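PDB 4A69: nuclear receptor corepressor 2 from Homo sapiens, which probably serves as a transcriptional corepressor of retinoic acid and thyroid hormone receptors, recruiting and activating a histone deacetylase with inositol tetrakisphosphate at the interface. Local coordinates for residues C[44-49]-C[81-86]; C[56-61]-C[66-71]. One frame throughout, in Å; residues are numbered along the deposited sequence.

In this Myb-like (SANT-type) domain one contact is nested inside another. From the N terminus, helix 33-42 leads to the segment 44-49, a turn that passes into the start of helix 48-60 and opens interaction 1. The last turns of that helix and the residue after it (56-61) meet 66-71, most of helix 65-70 and the residue after it, closing the short loop of interaction 2. The chain then enters helix 77-87, where 81-86 returns to 44-49 and closes the larger loop, with interaction 2 nested wholly within it. Helix 48-60 serves both contacts, and packing of Tyr84 CE1 against Phe58 CZ joins them directly.

Interaction 1. Residues C[44-49]-C[81-86]; sequences NMWSEQ and VLYYYL. With I0P (D-myo inositol 1,4,5,6 tetrakisphosphate), chain Q.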
loop_
_atom_site.group_PDB
_atom_site.type_symbol
_atom_site.label_atom_id
_atom_site.label_comp_id
_atom_site.label_asym_id
_atom_site.label_seq_id
_atom_site.Cartn_x
_atom_site.Cartn_y
_atom_site.Cartn_z
ATOM N N ASN C 44 -16.452 -21.430 -4.653
ATOM C CA ASN C 44 -15.347 -22.361 -4.377
ATOM C C ASN C 44 -15.779 -23.754 -4.836
ATOM O O ASN C 44 -15.864 -24.700 -4.038
ATOM C CB ASN C 44 -14.983 -22.355 -2.877
ATOM C CG ASN C 44 -13.750 -23.203 -2.541
ATOM O OD1 ASN C 44 -13.138 -23.833 -3.408
ATOM N ND2 ASN C 44 -13.386 -23.218 -1.262
ATOM N N MET C 45 -16.069 -23.867 -6.129
ATOM C CA MET C 45 -16.577 -25.111 -6.687
ATOM C C MET C 45 -15.478 -25.823 -7.464
ATOM O O MET C 45 -15.385 -25.747 -8.689
ATOM C CB MET C 45 -17.837 -24.862 -7.521
ATOM C CG MET C 45 -18.938 -24.114 -6.767
ATOM S SD MET C 45 -19.937 -25.068 -5.590
ATOM C CE MET C 45 -18.918 -25.150 -4.113
ATOM N N TRP C 46 -14.623 -26.491 -6.704
ATOM C CA TRP C 46 -13.550 -27.298 -7.239
ATOM C C TRP C 46 -13.948 -28.735 -7.137
ATOM O O TRP C 46 -14.390 -29.180 -6.078
ATOM C CB TRP C 46 -12.288 -27.054 -6.428
ATOM C CG TRP C 46 -11.564 -25.791 -6.811
ATOM C CD1 TRP C 46 -11.935 -24.473 -6.537
ATOM C CD2 TRP C 46 -10.314 -25.687 -7.568
ATOM N NE1 TRP C 46 -11.021 -23.589 -7.061
ATOM C CE2 TRP C 46 -10.023 -24.250 -7.687
ATOM C CE3 TRP C 46 -9.438 -26.603 -8.135
ATOM C CZ2 TRP C 46 -8.904 -23.782 -8.358
ATOM C CZ3 TRP C 46 -8.309 -26.120 -8.802
ATOM C CH2 TRP C 46 -8.048 -24.742 -8.908
ATOM N N SER C 47 -13.814 -29.471 -8.237
ATOM C CA SER C 47 -14.032 -30.918 -8.221
ATOM C C SER C 47 -12.743 -31.611 -7.797
ATOM O O SER C 47 -11.686 -30.977 -7.714
ATOM C CB SER C 47 -14.466 -31.414 -9.596
ATOM O OG SER C 47 -13.419 -31.260 -10.535
ATOM N N GLU C 48 -12.829 -32.914 -7.550
ATOM C CA GLU C 48 -11.690 -33.693 -7.060
ATOM C C GLU C 48 -10.632 -33.921 -8.139
ATOM O O GLU C 48 -9.455 -34.095 -7.828
ATOM C CB GLU C 48 -12.160 -35.027 -6.458
ATOM C CG GLU C 48 -13.189 -34.897 -5.334
ATOM C CD GLU C 48 -14.614 -34.651 -5.826
ATOM O OE1 GLU C 48 -14.838 -34.524 -7.054
ATOM O OE2 GLU C 48 -15.528 -34.578 -4.974
ATOM N N GLN C 49 -11.050 -33.924 -9.403
ATOM C CA GLN C 49 -10.113 -33.985 -10.531
ATOM C C GLN C 49 -9.317 -32.691 -10.599
ATOM O O GLN C 49 -8.109 -32.702 -10.844
ATOM C CB GLN C 49 -10.847 -34.193 -11.862
ATOM C CG GLN C 49 -11.265 -35.625 -12.152
ATOM C CD GLN C 49 -12.508 -36.054 -11.390
ATOM O OE1 GLN C 49 -13.219 -35.234 -10.792
ATOM N NE2 GLN C 49 -12.779 -37.352 -11.409
ATOM N N VAL C 81 -4.643 -18.920 -7.773
ATOM C CA VAL C 81 -4.105 -18.119 -6.655
ATOM C C VAL C 81 -5.080 -18.163 -5.467
ATOM O O VAL C 81 -4.665 -18.438 -4.348
ATOM C CB VAL C 81 -3.793 -16.638 -7.039
ATOM C CG1 VAL C 81 -3.382 -15.818 -5.819
ATOM C CG2 VAL C 81 -2.709 -16.544 -8.100
ATOM N N LEU C 82 -6.360 -17.881 -5.709
ATOM C CA LEU C 82 -7.339 -17.875 -4.628
ATOM C C LEU C 82 -7.446 -19.237 -3.910
ATOM O O LEU C 82 -7.498 -19.295 -2.680
ATOM C CB LEU C 82 -8.704 -17.420 -5.124
ATOM C CG LEU C 82 -9.813 -17.332 -4.070
ATOM C CD1 LEU C 82 -9.531 -16.291 -2.995
ATOM C CD2 LEU C 82 -11.171 -17.101 -4.714
ATOM N N TYR C 83 -7.476 -20.316 -4.685
ATOM C CA TYR C 83 -7.549 -21.673 -4.133
ATOM C C TYR C 83 -6.336 -21.963 -3.250
ATOM O O TYR C 83 -6.488 -22.468 -2.136
ATOM C CB TYR C 83 -7.670 -22.709 -5.260
ATOM C CG TYR C 83 -7.653 -24.153 -4.796
ATOM C CD1 TYR C 83 -8.791 -24.739 -4.224
ATOM C CD2 TYR C 83 -6.505 -24.935 -4.933
ATOM C CE1 TYR C 83 -8.777 -26.060 -3.793
ATOM C CE2 TYR C 83 -6.484 -26.257 -4.510
ATOM C CZ TYR C 83 -7.621 -26.813 -3.942
ATOM O OH TYR C 83 -7.605 -28.122 -3.521
ATOM N N TYR C 84 -5.148 -21.612 -3.739
ATOM C CA TYR C 84 -3.904 -21.782 -2.991
ATOM C C TYR C 84 -3.982 -21.166 -1.596
ATOM O O TYR C 84 -3.637 -21.821 -0.609
ATOM C CB TYR C 84 -2.728 -21.189 -3.767
ATOM C CG TYR C 84 -1.428 -21.094 -3.005
ATOM C CD1 TYR C 84 -0.619 -22.218 -2.838
ATOM C CD2 TYR C 84 -0.965 -19.867 -2.510
ATOM C CE1 TYR C 84 0.575 -22.143 -2.161
ATOM C CE2 TYR C 84 0.251 -19.783 -1.829
ATOM C CZ TYR C 84 1.012 -20.929 -1.656
ATOM O OH TYR C 84 2.220 -20.893 -1.001
ATOM N N TYR C 85 -4.455 -19.922 -1.510
ATOM C CA TYR C 85 -4.561 -19.265 -0.205
ATOM C C TYR C 85 -5.698 -19.796 0.667
ATOM O O TYR C 85 -5.578 -19.816 1.884
ATOM C CB TYR C 85 -4.663 -17.758 -0.366
ATOM C CG TYR C 85 -3.338 -17.122 -0.698
ATOM C CD1 TYR C 85 -2.353 -16.973 0.281
ATOM C CD2 TYR C 85 -3.056 -16.692 -1.992
ATOM C CE1 TYR C 85 -1.122 -16.405 -0.019
ATOM C CE2 TYR C 85 -1.835 -16.112 -2.304
ATOM C CZ TYR C 85 -0.876 -15.965 -1.309
ATOM O OH TYR C 85 0.340 -15.404 -1.605
ATOM N N LEU C 86 -6.796 -20.216 0.043
ATOM C CA LEU C 86 -7.948 -20.750 0.785
ATOM C C LEU C 86 -7.673 -22.137 1.414
ATOM O O LEU C 86 -8.286 -22.502 2.416
ATOM C CB LEU C 86 -9.206 -20.755 -0.096
ATOM C CG LEU C 86 -9.906 -19.392 -0.281
ATOM C CD1 LEU C 86 -10.993 -19.465 -1.342
ATOM C CD2 LEU C 86 -10.480 -18.853 1.022
HETATM O O21 I0P Q . 4.509 -17.613 7.945
HETATM P P1 I0P Q . 4.841 -18.515 6.777
HETATM O O41 I0P Q . 3.719 -19.418 6.298
HETATM O O31 I0P Q . 6.154 -19.235 6.876
HETATM O O11 I0P Q . 5.024 -17.453 5.566
HETATM C C1 I0P Q . 5.367 -17.890 4.253
HETATM C C6 I0P Q . 4.591 -17.116 3.188
HETATM O O16 I0P Q . 3.210 -17.339 3.424
HETATM P P6 I0P Q . 2.181 -16.134 3.660
HETATM O O46 I0P Q . 2.232 -15.342 2.365
HETATM O O26 I0P Q . 2.712 -15.335 4.807
HETATM O O36 I0P Q . 0.861 -16.811 3.895
HETATM C C5 I0P Q . 4.983 -17.581 1.784
HETATM O O15 I0P Q . 4.272 -16.835 0.795
HETATM P P5 I0P Q . 3.099 -17.378 -0.148
HETATM O O45 I0P Q . 3.682 -17.327 -1.544
HETATM O O35 I0P Q . 2.755 -18.777 0.323
HETATM O O25 I0P Q . 2.016 -16.374 0.117
HETATM C C2 I0P Q . 6.869 -17.725 4.079
HETATM O O12 I0P Q . 7.222 -16.358 4.359
HETATM C C3 I0P Q . 7.285 -18.133 2.672
HETATM O O13 I0P Q . 8.664 -17.833 2.518
HETATM C C4 I0P Q . 6.495 -17.399 1.582
HETATM O O14 I0P Q . 6.892 -17.919 0.319
HETATM P P4 I0P Q . 8.071 -17.307 -0.571
HETATM O O24 I0P Q . 7.925 -15.811 -0.423
HETATM O O44 I0P Q . 9.369 -17.791 0.034
HETATM O O34 I0P Q . 7.790 -17.911 -1.930
#
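Trp46 and Tyr83 lie face against face, the centroids of the indole six-membered ring and the phenol ring 4.2 Å apart. The planes are tilted by 23° and the rings are slipped: Tyr83 CD1 sits over the indole toward its rim, and Trp46 CD2 takes a similarly off-centre place over the phenol. The closest approach, 3.5 Å, joins Trp46 CZ2 to Tyr83 CB, and thus the benzo side of the indole reaches back to the root of the tyrosine. Tyr83 holds CG anti to its N (chi1 176°), which carries the ring away from helix 77-87 to meet the tryptophan. Beside this pair, Asn44 ND2 only grazes Leu86 CD1 at 4.5 Å, and the asparagine is poorly ordered. Replacing Trp46 with an alanine would probably leave one face of Tyr83 without its stacking partner and open a gap between the turn and helix 77-87, the phenol then held mainly from the Phe54 side.

The next two tyrosines serve the ligand. Tyr84 OH donates to O35 of the inositol tetrakisphosphate at 2.6 Å, and Tyr85 OH donates to O25 at the same 2.6 Å, so that one phosphate is gripped by two hydroxyls through different oxygens. Tyr84 CD2 stands 3.8 Å above the centre of the Tyr85 ring, bracing the pair. Lys63 and Lys88, with residues of the chain of another protein, add further bonds to the ligand.

Within the domain, Phe54 of helix 48-60 meets Tyr83 edge-to-face and Lys75 makes a cation-pi contact with Trp46. The Trp46-Tyr83 stack itself joins the turn to helix 77-87.

Interaction 2. Residues C[56-61]-C[66-71]; sequences EKFMQH and GLIASF
Lys57 crosses Phe71 at about a right angle and lays the end of its chain over one face of the ring. Its NZ lies 3.5 Å from the Phe71 ring centroid, 18° off the normal, in a cation-pi contact, while Lys57 CE adds a CH-pi contact closer to the ring axis. The bend at chi2 (-59°) in the lysine, followed by an extended end, brings both atoms over the same face. A second CH-pi contact pairs Leu67 with His61: Leu67 CD2 stands 3.4 Å from the imidazole centroid, only 3° off the normal, and is nearly equidistant from all five ring atoms. On the side toward Phe58, Ile68 packs with its CG1 3.7 Å from Lys57 CB and its CD1 against Phe58, both at CA and at the ring edge, where CD2 is 3.9 Å from that methyl.

The backbones come close here, Lys57 CA and Ile68 CA being 5.7 Å apart. Final helical turns set the outer partners: His61 N bonds to Lys57 O at 2.8 Å, and Phe71 N to Ile68 O at 3.0 Å. Farther out, Asn64 OD1 accepts from Leu67 N, Ile68 also packs on Phe54 and on Cys80 of helix 77-87, and Phe71 touches Thr53.

This is the first-to-second helix packing of the Myb-like, helix-turn-helix-clan domain. Helices 48-60 and 65-70 are joined across the turn by dispersion and by the pull of an ammonium on pi electrons. The aliphatic part of Lys57 is used as hydrophobic surface, while its charge is probably steadied in part by the Phe71 ring.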
loop_
_atom_site.group_PDB
_atom_site.type_symbol
_atom_site.label_atom_id
_atom_site.label_comp_id
_atom_site.label_asym_id
_atom_site.label_seq_id
_atom_site.Cartn_x
_atom_site.Cartn_y
_atom_site.Cartn_z
ATOM N N GLU C 56 -0.478 -31.934 -8.127
ATOM C CA GLU C 56 0.598 -32.561 -8.898
ATOM C C GLU C 56 1.351 -31.537 -9.728
ATOM O O GLU C 56 2.583 -31.571 -9.801
ATOM C CB GLU C 56 0.061 -33.672 -9.806
ATOM C CG GLU C 56 1.162 -34.534 -10.418
ATOM C CD GLU C 56 0.953 -34.799 -11.899
ATOM O OE1 GLU C 56 -0.148 -35.261 -12.274
ATOM O OE2 GLU C 56 1.892 -34.533 -12.689
ATOM N N LYS C 57 0.611 -30.622 -10.349
ATOM C CA LYS C 57 1.237 -29.550 -11.110
ATOM C C LYS C 57 2.001 -28.603 -10.197
ATOM O O LYS C 57 3.065 -28.102 -10.572
ATOM C CB LYS C 57 0.207 -28.801 -11.961
ATOM C CG LYS C 57 -0.377 -29.634 -13.095
ATOM C CD LYS C 57 0.720 -30.124 -14.030
ATOM C CE LYS C 57 0.215 -31.219 -14.954
ATOM N NZ LYS C 57 1.240 -31.520 -15.988
ATOM N N PHE C 58 1.475 -28.383 -8.992
ATOM C CA PHE C 58 2.139 -27.524 -8.011
ATOM C C PHE C 58 3.490 -28.095 -7.580
ATOM O O PHE C 58 4.523 -27.454 -7.767
ATOM C CB PHE C 58 1.246 -27.275 -6.785
ATOM C CG PHE C 58 1.799 -26.251 -5.830
ATOM C CD1 PHE C 58 2.642 -26.632 -4.784
ATOM C CD2 PHE C 58 1.481 -24.905 -5.971
ATOM C CE1 PHE C 58 3.160 -25.689 -3.904
ATOM C CE2 PHE C 58 1.993 -23.959 -5.094
ATOM C CZ PHE C 58 2.831 -24.354 -4.058
ATOM N N MET C 59 3.486 -29.294 -7.004
ATOM C CA MET C 59 4.735 -29.890 -6.515
ATOM C C MET C 59 5.779 -30.030 -7.617
ATOM O O MET C 59 6.972 -29.894 -7.356
ATOM C CB MET C 59 4.493 -31.211 -5.774
ATOM C CG MET C 59 3.870 -31.028 -4.390
ATOM S SD MET C 59 4.624 -29.725 -3.372
ATOM C CE MET C 59 3.459 -29.622 -2.010
ATOM N N GLN C 60 5.324 -30.258 -8.849
ATOM C CA GLN C 60 6.211 -30.218 -10.015
ATOM C C GLN C 60 6.723 -28.801 -10.293
ATOM O O GLN C 60 7.930 -28.591 -10.468
ATOM C CB GLN C 60 5.512 -30.796 -11.247
ATOM C CG GLN C 60 5.359 -32.309 -11.210
ATOM C CD GLN C 60 4.737 -32.873 -12.475
ATOM O OE1 GLN C 60 3.894 -32.236 -13.111
ATOM N NE2 GLN C 60 5.148 -34.081 -12.844
ATOM N N HIS C 61 5.802 -27.836 -10.302
ATOM C CA HIS C 61 6.135 -26.427 -10.534
ATOM C C HIS C 61 5.584 -25.545 -9.441
ATOM O O HIS C 61 4.441 -25.076 -9.539
ATOM C CB HIS C 61 5.604 -25.977 -11.889
ATOM C CG HIS C 61 6.045 -26.850 -13.035
ATOM N ND1 HIS C 61 7.174 -26.613 -13.732
ATOM C CD2 HIS C 61 5.465 -27.988 -13.593
ATOM C CE1 HIS C 61 7.313 -27.547 -14.687
ATOM N NE2 HIS C 61 6.266 -28.388 -14.603
ATOM N N GLY C 66 0.493 -19.866 -13.531
ATOM C CA GLY C 66 0.285 -19.798 -14.980
ATOM C C GLY C 66 0.245 -21.199 -15.563
ATOM O O GLY C 66 -0.707 -21.569 -16.260
ATOM N N LEU C 67 1.273 -21.992 -15.256
ATOM C CA LEU C 67 1.324 -23.384 -15.714
ATOM C C LEU C 67 0.172 -24.219 -15.151
ATOM O O LEU C 67 -0.475 -24.962 -15.886
ATOM C CB LEU C 67 2.681 -24.015 -15.377
ATOM C CG LEU C 67 3.125 -25.310 -16.064
ATOM C CD1 LEU C 67 2.679 -25.385 -17.515
ATOM C CD2 LEU C 67 4.639 -25.425 -15.981
ATOM N N ILE C 68 -0.101 -24.087 -13.855
ATOM C CA ILE C 68 -1.176 -24.858 -13.234
ATOM C C ILE C 68 -2.517 -24.571 -13.914
ATOM O O ILE C 68 -3.218 -25.503 -14.338
ATOM C CB ILE C 68 -1.254 -24.630 -11.708
ATOM C CG1 ILE C 68 -0.010 -25.194 -11.020
ATOM C CG2 ILE C 68 -2.514 -25.262 -11.122
ATOM C CD1 ILE C 68 0.259 -24.609 -9.648
ATOM N N ALA C 69 -2.862 -23.286 -14.039
ATOM C CA ALA C 69 -4.124 -22.891 -14.671
ATOM C C ALA C 69 -4.281 -23.462 -16.081
ATOM O O ALA C 69 -5.385 -23.801 -16.496
ATOM C CB ALA C 69 -4.261 -21.378 -14.698
ATOM N N SER C 70 -3.171 -23.565 -16.809
ATOM C CA SER C 70 -3.191 -24.089 -18.177
ATOM C C SER C 70 -3.719 -25.523 -18.273
ATOM O O SER C 70 -4.286 -25.904 -19.293
ATOM C CB SER C 70 -1.805 -23.976 -18.819
ATOM O OG SER C 70 -0.895 -24.919 -18.272
ATOM N N PHE C 71 -3.556 -26.307 -17.210
ATOM C CA PHE C 71 -4.048 -27.686 -17.189
ATOM C C PHE C 71 -5.449 -27.805 -16.593
ATOM O O PHE C 71 -5.918 -28.917 -16.330
ATOM C CB PHE C 71 -3.078 -28.605 -16.432
ATOM C CG PHE C 71 -1.770 -28.830 -17.139
ATOM C CD1 PHE C 71 -1.664 -29.782 -18.157
ATOM C CD2 PHE C 71 -0.633 -28.115 -16.777
ATOM C CE1 PHE C 71 -0.457 -29.997 -18.804
ATOM C CE2 PHE C 71 0.583 -28.332 -17.418
ATOM C CZ PHE C 71 0.669 -29.272 -18.434
#